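Local coordinates for protein OBCA, Oxalate Biosynthetic Component A (Burkholderia glumae, PDB 4NNB) that is a TIM-barrel protein of the beta-keto acid cleavage enzyme family that holds a magnesium ion and an oxaloacetate ion in its pocket, at residues A[351-356]-A[383-388]; A[375-380]-A[431-436]. All coordinates share one frame; numbering follows the deposited sequence.

Contact 1: A[351-356]-A[383-388]; sequences NHAIVD and QYRRDP
Asn-351 meets Gln-383 where the N-cap of helix 352-359 faces strand 383-386, the middle strand of a small antiparallel sheet beside the TIM barrel. The apolar part is slight. CB of Asn-351 lies 4.2 Å from CB of Gln-383. Two residues on along both segments, CB of Ala-353 lies over one face of the Arg-385 guanidinium.

The polar part runs mainly through water. CG of Asn-351 stands between the backbone N and the carbonyl carbon (chi1 55°), which turns OD1 back to cap the helix. Ile-354 N donates to Asn-351 OD1 at 2.8 Å, nearly along the carbonyl axis (168°). ND2 at the other end reaches toward strand 383-386. It donates to a water 2.8 Å from Tyr-384 O, the water's probable acceptor. ND2 also bonds Ala-315 O, so the amide is held at both ends.

The charged part lies at the outer end. The side chain of Arg-385 is extended and brings its guanidinium near Asp-356, whose OD1 pairs with Arg-436. OD2 of Asp-356 is 4.2 Å from NH1 of Arg-385, too far for a salt bridge. A water in the guanidinium plane joins them, 2.6 Å from Asp-356 OD2 and 2.8 Å from Arg-385 NH1.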
ATOM      1  N   ASN A 351       9.401  -6.617 -13.801  1.00 25.07           N
ATOM      2  CA  ASN A 351       9.885  -7.942 -14.205  1.00 24.88           C
ATOM      3  C   ASN A 351      11.047  -7.850 -15.183  1.00 23.29           C
ATOM      4  O   ASN A 351      11.364  -6.761 -15.666  1.00 25.51           O
ATOM      5  CB  ASN A 351       8.727  -8.773 -14.790  1.00 22.93           C
ATOM      6  CG  ASN A 351       8.014  -8.062 -15.945  1.00 24.16           C
ATOM      7  OD1 ASN A 351       8.646  -7.395 -16.760  1.00 25.14           O
ATOM      8  ND2 ASN A 351       6.696  -8.188 -15.997  1.00 20.08           N
ATOM      9  N   HIS A 352      11.678  -8.981 -15.488  1.00 21.74           N
ATOM     10  CA  HIS A 352      12.819  -8.964 -16.400  1.00 25.47           C
ATOM     11  C   HIS A 352      12.414  -8.620 -17.836  1.00 23.74           C
ATOM     12  O   HIS A 352      13.188  -8.008 -18.575  1.00 25.63           O
ATOM     13  CB  HIS A 352      13.599 -10.286 -16.352  1.00 30.29           C
ATOM     14  CG  HIS A 352      14.374 -10.470 -15.085  1.00 31.05           C
ATOM     15  ND1 HIS A 352      15.542  -9.782 -14.824  1.00 32.39           N
ATOM     16  CD2 HIS A 352      14.135 -11.239 -13.994  1.00 28.90           C
ATOM     17  CE1 HIS A 352      15.998 -10.133 -13.632  1.00 30.31           C
ATOM     18  NE2 HIS A 352      15.160 -11.008 -13.105  1.00 29.44           N
ATOM     19  N   ALA A 353      11.210  -9.015 -18.229  1.00 23.10           N
ATOM     20  CA  ALA A 353      10.708  -8.656 -19.552  1.00 24.74           C
ATOM     21  C   ALA A 353      10.760  -7.138 -19.729  1.00 24.16           C
ATOM     22  O   ALA A 353      11.168  -6.637 -20.783  1.00 24.33           O
ATOM     23  CB  ALA A 353       9.291  -9.169 -19.740  1.00 23.45           C
ATOM     24  N   ILE A 354      10.376  -6.404 -18.684  1.00 23.76           N
ATOM     25  CA  ILE A 354      10.437  -4.939 -18.754  1.00 23.74           C
ATOM     26  C   ILE A 354      11.867  -4.430 -18.923  1.00 23.22           C
ATOM     27  O   ILE A 354      12.116  -3.519 -19.727  1.00 23.01           O
ATOM     28  CB  ILE A 354       9.694  -4.271 -17.574  1.00 24.09           C
ATOM     29  CG1 ILE A 354       8.188  -4.308 -17.858  1.00 25.65           C
ATOM     30  CG2 ILE A 354      10.170  -2.835 -17.355  1.00 23.24           C
ATOM     31  CD1 ILE A 354       7.286  -4.109 -16.635  1.00 22.15           C
ATOM     32  N   VAL A 355      12.810  -5.020 -18.193  1.00 24.84           N
ATOM     33  CA  VAL A 355      14.220  -4.650 -18.362  1.00 25.48           C
ATOM     34  C   VAL A 355      14.699  -4.895 -19.805  1.00 25.49           C
ATOM     35  O   VAL A 355      15.301  -4.010 -20.430  1.00 24.73           O
ATOM     36  CB  VAL A 355      15.143  -5.404 -17.381  1.00 27.25           C
ATOM     37  CG1 VAL A 355      16.593  -4.915 -17.547  1.00 26.43           C
ATOM     38  CG2 VAL A 355      14.674  -5.198 -15.932  1.00 26.30           C
ATOM     39  N   ASP A 356      14.420  -6.088 -20.323  1.00 22.74           N
ATOM     40  CA  ASP A 356      14.772  -6.428 -21.701  1.00 27.95           C
ATOM     41  C   ASP A 356      14.184  -5.436 -22.694  1.00 25.43           C
ATOM     42  O   ASP A 356      14.871  -4.947 -23.586  1.00 24.24           O
ATOM     43  CB  ASP A 356      14.253  -7.816 -22.050  1.00 26.26           C
ATOM     44  CG  ASP A 356      14.941  -8.910 -21.273  1.00 31.05           C
ATOM     45  OD1 ASP A 356      16.029  -8.665 -20.714  1.00 30.70           O
ATOM     46  OD2 ASP A 356      14.385 -10.025 -21.230  1.00 31.60           O
ATOM     47  N   GLN A 383       6.591 -12.301  -9.771  1.00 28.02           N
ATOM     48  CA  GLN A 383       6.030 -12.046 -11.102  1.00 25.46           C
ATOM     49  C   GLN A 383       6.140 -13.267 -11.995  1.00 29.04           C
ATOM     50  O   GLN A 383       7.040 -14.096 -11.810  1.00 27.41           O
ATOM     51  CB  GLN A 383       6.788 -10.880 -11.764  1.00 23.20           C
ATOM     52  CG  GLN A 383       6.670  -9.550 -10.987  1.00 27.25           C
ATOM     53  CD  GLN A 383       5.302  -8.898 -11.138  1.00 25.48           C
ATOM     54  OE1 GLN A 383       4.508  -9.289 -11.991  1.00 26.61           O
ATOM     55  NE2 GLN A 383       5.025  -7.904 -10.309  1.00 25.83           N
ATOM     56  N   TYR A 384       5.243 -13.368 -12.978  1.00 24.59           N
ATOM     57  CA  TYR A 384       5.323 -14.427 -13.977  1.00 27.11           C
ATOM     58  C   TYR A 384       5.639 -13.816 -15.332  1.00 28.40           C
ATOM     59  O   TYR A 384       5.447 -12.619 -15.541  1.00 25.66           O
ATOM     60  CB  TYR A 384       3.981 -15.160 -14.111  1.00 26.31           C
ATOM     61  CG  TYR A 384       3.669 -16.216 -13.059  1.00 31.65           C
ATOM     62  CD1 TYR A 384       4.643 -17.112 -12.614  1.00 31.06           C
ATOM     63  CD2 TYR A 384       2.389 -16.322 -12.527  1.00 30.59           C
ATOM     64  CE1 TYR A 384       4.339 -18.087 -11.656  1.00 32.42           C
ATOM     65  CE2 TYR A 384       2.084 -17.282 -11.562  1.00 29.45           C
ATOM     66  CZ  TYR A 384       3.059 -18.155 -11.142  1.00 27.39           C
ATOM     67  OH  TYR A 384       2.747 -19.108 -10.202  1.00 37.16           O
ATOM     68  N   ARG A 385       6.116 -14.647 -16.249  1.00 26.41           N
ATOM     69  CA  ARG A 385       6.034 -14.338 -17.674  1.00 28.32           C
ATOM     70  C   ARG A 385       5.268 -15.496 -18.315  1.00 28.91           C
ATOM     71  O   ARG A 385       5.522 -16.665 -18.007  1.00 28.25           O
ATOM     72  CB  ARG A 385       7.426 -14.185 -18.296  1.00 27.29           C
ATOM     73  CG  ARG A 385       7.390 -13.792 -19.787  1.00 28.24           C
ATOM     74  CD  ARG A 385       8.784 -13.492 -20.325  1.00 33.19           C
ATOM     75  NE  ARG A 385       8.759 -13.174 -21.754  1.00 34.16           N
ATOM     76  CZ  ARG A 385       9.781 -12.642 -22.410  1.00 35.49           C
ATOM     77  NH1 ARG A 385      10.899 -12.357 -21.756  1.00 33.12           N
ATOM     78  NH2 ARG A 385       9.681 -12.378 -23.708  1.00 34.88           N
ATOM     79  N   ARG A 386       4.305 -15.183 -19.171  1.00 27.10           N
ATOM     80  CA  ARG A 386       3.518 -16.228 -19.807  1.00 28.12           C
ATOM     81  C   ARG A 386       3.987 -16.454 -21.240  1.00 32.57           C
ATOM     82  O   ARG A 386       4.191 -15.503 -22.004  1.00 28.00           O
ATOM     83  CB  ARG A 386       2.029 -15.887 -19.780  1.00 31.67           C
ATOM     84  CG  ARG A 386       1.152 -17.012 -20.320  1.00 31.28           C
ATOM     85  CD  ARG A 386      -0.320 -16.651 -20.297  1.00 30.06           C
ATOM     86  NE  ARG A 386      -0.810 -16.261 -18.977  1.00 29.65           N
ATOM     87  CZ  ARG A 386      -1.228 -17.114 -18.039  1.00 34.42           C
ATOM     88  NH1 ARG A 386      -1.205 -18.430 -18.247  1.00 30.67           N
ATOM     89  NH2 ARG A 386      -1.672 -16.650 -16.886  1.00 29.75           N
ATOM     90  N   ASP A 387       4.190 -17.721 -21.582  1.00 31.62           N
ATOM     91  CA  ASP A 387       4.537 -18.118 -22.945  1.00 31.75           C
ATOM     92  C   ASP A 387       3.284 -17.963 -23.809  1.00 27.57           C
ATOM     93  O   ASP A 387       2.267 -18.588 -23.533  1.00 27.03           O
ATOM     94  CB  ASP A 387       5.005 -19.580 -22.932  1.00 35.39           C
ATOM     95  CG  ASP A 387       5.609 -20.021 -24.253  1.00 40.74           C
ATOM     96  OD1 ASP A 387       6.764 -20.500 -24.243  1.00 48.91           O
ATOM     97  OD2 ASP A 387       4.932 -19.906 -25.297  1.00 34.45           O
ATOM     98  N   PRO A 388       3.342 -17.117 -24.850  1.00 29.91           N
ATOM     99  CA  PRO A 388       2.113 -16.889 -25.622  1.00 29.31           C
ATOM    100  C   PRO A 388       1.691 -18.134 -26.385  1.00 29.90           C
ATOM    101  O   PRO A 388       0.518 -18.251 -26.739  1.00 28.65           O
ATOM    102  CB  PRO A 388       2.514 -15.787 -26.611  1.00 29.80           C
ATOM    103  CG  PRO A 388       3.999 -15.946 -26.765  1.00 28.71           C
ATOM    104  CD  PRO A 388       4.487 -16.365 -25.393  1.00 28.13           C
TER
HETATM  105  O   HOH W   1       4.995  -9.974 -14.630  1.00 24.25           O
HETATM  106  O   HOH W   2      12.683 -10.721 -23.079  1.00 37.40           O

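Contact 2: A[375-380]-A[431-436]; sequences FMLVAG and RPVVER
Leu-377 has CG anti to its carbonyl carbon (chi1 -57°), and its second torsion is fully extended at 180°. This sends the forked end of the side chain out from strand 373-378 to helix 416-440. There it meets two successive valines, one with each methyl. Val-433 offers CG1 and Val-434 offers CG2.

The closer touch is 3.8 Å, between CD1 of Leu-377 and CG2 of Val-434. These two side chains cross at about a right angle. On the other branch, CD2 of Leu-377 is 4.1 Å from CG1 of Val-433, and the two side chains pass alongside in opposite directions. All three residues are buried, and the contact across the segments is purely apolar. It is small, with 96 Å² buried in total.

The arrangement is the strand-to-helix packing of a TIM barrel, where a residue on the outer side of a barrel strand meets the surrounding helix layer. Leu-467 touches both Leu-377 and Val-434, and Ile-446 touches Leu-377 from the next strand. Strand 373-378 runs parallel between strands 344-349 and 444-449. Helix 416-440 lies over it and also packs on helix 352-359, where Val-433 touches His-352 and Val-355.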
ATOM      1  N   PHE A 375      13.344   5.195 -13.472  1.00 23.44           N
ATOM      2  CA  PHE A 375      12.965   3.795 -13.247  1.00 24.78           C
ATOM      3  C   PHE A 375      12.567   3.581 -11.786  1.00 27.58           C
ATOM      4  O   PHE A 375      13.140   4.195 -10.878  1.00 26.68           O
ATOM      5  CB  PHE A 375      14.125   2.846 -13.597  1.00 23.66           C
ATOM      6  CG  PHE A 375      14.563   2.924 -15.038  1.00 24.82           C
ATOM      7  CD1 PHE A 375      14.025   2.059 -15.986  1.00 24.46           C
ATOM      8  CD2 PHE A 375      15.492   3.870 -15.447  1.00 23.72           C
ATOM      9  CE1 PHE A 375      14.411   2.138 -17.329  1.00 24.84           C
ATOM     10  CE2 PHE A 375      15.897   3.948 -16.788  1.00 26.25           C
ATOM     11  CZ  PHE A 375      15.354   3.078 -17.722  1.00 26.47           C
ATOM     12  N   MET A 376      11.581   2.720 -11.564  1.00 24.04           N
ATOM     13  CA  MET A 376      11.212   2.287 -10.216  1.00 25.39           C
ATOM     14  C   MET A 376      11.310   0.772 -10.169  1.00 24.62           C
ATOM     15  O   MET A 376      10.613   0.084 -10.922  1.00 24.83           O
ATOM     16  CB  MET A 376       9.794   2.765  -9.849  1.00 22.44           C
ATOM     17  CG  MET A 376       9.278   2.259  -8.490  1.00 22.87           C
ATOM     18  SD  MET A 376      10.243   2.949  -7.118  1.00 23.99           S
ATOM     19  CE  MET A 376       9.823   4.673  -7.297  1.00 21.07           C
ATOM     20  N   LEU A 377      12.196   0.248  -9.318  1.00 23.89           N
ATOM     21  CA  LEU A 377      12.337  -1.202  -9.173  1.00 23.77           C
ATOM     22  C   LEU A 377      11.230  -1.730  -8.250  1.00 24.44           C
ATOM     23  O   LEU A 377      11.203  -1.407  -7.059  1.00 25.72           O
ATOM     24  CB  LEU A 377      13.721  -1.576  -8.622  1.00 24.93           C
ATOM     25  CG  LEU A 377      14.936  -1.079  -9.426  1.00 26.89           C
ATOM     26  CD1 LEU A 377      16.238  -1.534  -8.740  1.00 27.89           C
ATOM     27  CD2 LEU A 377      14.874  -1.555 -10.899  1.00 24.07           C
ATOM     28  N   VAL A 378      10.307  -2.513  -8.803  1.00 22.39           N
ATOM     29  CA  VAL A 378       9.244  -3.117  -7.997  1.00 24.69           C
ATOM     30  C   VAL A 378       9.792  -4.419  -7.410  1.00 24.24           C
ATOM     31  O   VAL A 378       9.428  -5.524  -7.817  1.00 25.30           O
ATOM     32  CB  VAL A 378       7.958  -3.353  -8.817  1.00 23.09           C
ATOM     33  CG1 VAL A 378       6.788  -3.724  -7.886  1.00 22.62           C
ATOM     34  CG2 VAL A 378       7.612  -2.101  -9.626  1.00 20.75           C
ATOM     35  N   ALA A 379      10.703  -4.275  -6.454  1.00 25.22           N
ATOM     36  CA  ALA A 379      11.422  -5.430  -5.936  1.00 25.31           C
ATOM     37  C   ALA A 379      10.607  -6.199  -4.902  1.00 28.11           C
ATOM     38  O   ALA A 379       9.835  -5.610  -4.136  1.00 25.32           O
ATOM     39  CB  ALA A 379      12.766  -5.009  -5.351  1.00 25.70           C
ATOM     40  N   GLY A 380      10.778  -7.520  -4.892  1.00 26.46           N
ATOM     41  CA  GLY A 380      10.203  -8.358  -3.850  1.00 27.90           C
ATOM     42  C   GLY A 380       8.780  -8.793  -4.114  1.00 31.57           C
ATOM     43  O   GLY A 380       8.162  -9.466  -3.280  1.00 29.98           O
ATOM     44  N   ARG A 431      21.513  -6.312  -8.516  1.00 30.34           N
ATOM     45  CA  ARG A 431      22.683  -5.644  -9.100  1.00 32.87           C
ATOM     46  C   ARG A 431      22.749  -5.689 -10.639  1.00 27.63           C
ATOM     47  O   ARG A 431      22.928  -4.642 -11.263  1.00 27.28           O
ATOM     48  CB  ARG A 431      24.001  -6.152  -8.481  1.00 37.15           C
ATOM     49  CG  ARG A 431      25.258  -5.590  -9.140  1.00 38.00           C
ATOM     50  CD  ARG A 431      25.864  -4.481  -8.320  1.00 43.34           C
ATOM     51  NE  ARG A 431      26.404  -5.006  -7.068  1.00 45.86           N
ATOM     52  CZ  ARG A 431      26.671  -4.263  -6.003  1.00 42.88           C
ATOM     53  NH1 ARG A 431      26.438  -2.960  -6.034  1.00 40.09           N
ATOM     54  NH2 ARG A 431      27.158  -4.825  -4.906  1.00 44.84           N
ATOM     55  N   PRO A 432      22.598  -6.882 -11.249  1.00 32.78           N
ATOM     56  CA  PRO A 432      22.703  -6.915 -12.714  1.00 29.89           C
ATOM     57  C   PRO A 432      21.554  -6.160 -13.379  1.00 32.75           C
ATOM     58  O   PRO A 432      21.742  -5.640 -14.476  1.00 30.84           O
ATOM     59  CB  PRO A 432      22.582  -8.405 -13.050  1.00 29.46           C
ATOM     60  CG  PRO A 432      22.759  -9.137 -11.775  1.00 39.68           C
ATOM     61  CD  PRO A 432      22.307  -8.220 -10.697  1.00 33.88           C
ATOM     62  N   VAL A 433      20.387  -6.110 -12.734  1.00 32.78           N
ATOM     63  CA  VAL A 433      19.261  -5.326 -13.257  1.00 30.65           C
ATOM     64  C   VAL A 433      19.638  -3.851 -13.265  1.00 30.69           C
ATOM     65  O   VAL A 433      19.504  -3.169 -14.288  1.00 27.78           O
ATOM     66  CB  VAL A 433      17.961  -5.564 -12.436  1.00 31.94           C
ATOM     67  CG1 VAL A 433      16.845  -4.597 -12.852  1.00 26.16           C
ATOM     68  CG2 VAL A 433      17.493  -7.002 -12.591  1.00 29.19           C
ATOM     69  N   VAL A 434      20.146  -3.363 -12.133  1.00 26.68           N
ATOM     70  CA  VAL A 434      20.577  -1.975 -12.046  1.00 26.08           C
ATOM     71  C   VAL A 434      21.653  -1.656 -13.098  1.00 30.00           C
ATOM     72  O   VAL A 434      21.589  -0.627 -13.769  1.00 28.10           O
ATOM     73  CB  VAL A 434      21.090  -1.628 -10.629  1.00 28.36           C
ATOM     74  CG1 VAL A 434      21.732  -0.254 -10.605  1.00 30.42           C
ATOM     75  CG2 VAL A 434      19.934  -1.703  -9.611  1.00 28.43           C
ATOM     76  N   GLU A 435      22.634  -2.541 -13.244  1.00 31.39           N
ATOM     77  CA  GLU A 435      23.732  -2.301 -14.184  1.00 31.82           C
ATOM     78  C   GLU A 435      23.273  -2.326 -15.644  1.00 28.59           C
ATOM     79  O   GLU A 435      23.772  -1.549 -16.466  1.00 33.23           O
ATOM     80  CB  GLU A 435      24.871  -3.302 -13.962  1.00 34.41           C
ATOM     81  CG  GLU A 435      25.571  -3.149 -12.619  1.00 37.48           C
ATOM     82  CD  GLU A 435      26.054  -1.724 -12.373  1.00 46.10           C
ATOM     83  OE1 GLU A 435      26.654  -1.115 -13.295  1.00 44.39           O
ATOM     84  OE2 GLU A 435      25.818  -1.209 -11.259  1.00 49.90           O
ATOM     85  N   ARG A 436      22.325  -3.201 -15.972  1.00 30.97           N
ATOM     86  CA  ARG A 436      21.772  -3.206 -17.331  1.00 31.17           C
ATOM     87  C   ARG A 436      21.105  -1.875 -17.618  1.00 30.01           C
ATOM     88  O   ARG A 436      21.281  -1.303 -18.689  1.00 28.51           O
ATOM     89  CB  ARG A 436      20.770  -4.343 -17.530  1.00 35.67           C
ATOM     90  CG  ARG A 436      21.399  -5.725 -17.691  1.00 40.76           C
ATOM     91  CD  ARG A 436      20.330  -6.753 -18.041  1.00 40.13           C
ATOM     92  NE  ARG A 436      19.797  -6.545 -19.386  1.00 43.66           N
ATOM     93  CZ  ARG A 436      18.652  -7.064 -19.818  1.00 39.72           C
ATOM     94  NH1 ARG A 436      17.913  -7.806 -19.003  1.00 38.31           N
ATOM     95  NH2 ARG A 436      18.241  -6.832 -21.056  1.00 39.35           N
TER

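In the fold
The centres of contacts 1 and 2 are 14 Å apart, on the same side of the chain's centre. Their segments alternate along the chain: 351-356, 375-380, 383-388, then 431-436. Strand 373-378 belongs to the main barrel sheet, and strand 383-386, the next in sequence, to a separate three-stranded antiparallel sheet. Helices 352-359 and 416-440 join the two contacts directly. Asp-356 OD1 and Arg-436 NH1 form a salt bridge of 2.7 Å, and Val-355 CG1 packs 3.5 Å from Arg-436 NH1. Contact 1 comes nearer the bound oxaloacetate: about 8 Å from the side chain of Gln-383, against about 13 Å from Leu-377. Together they tie the outer helix layer to the barrel and to the small sheet beside the ligand pocket.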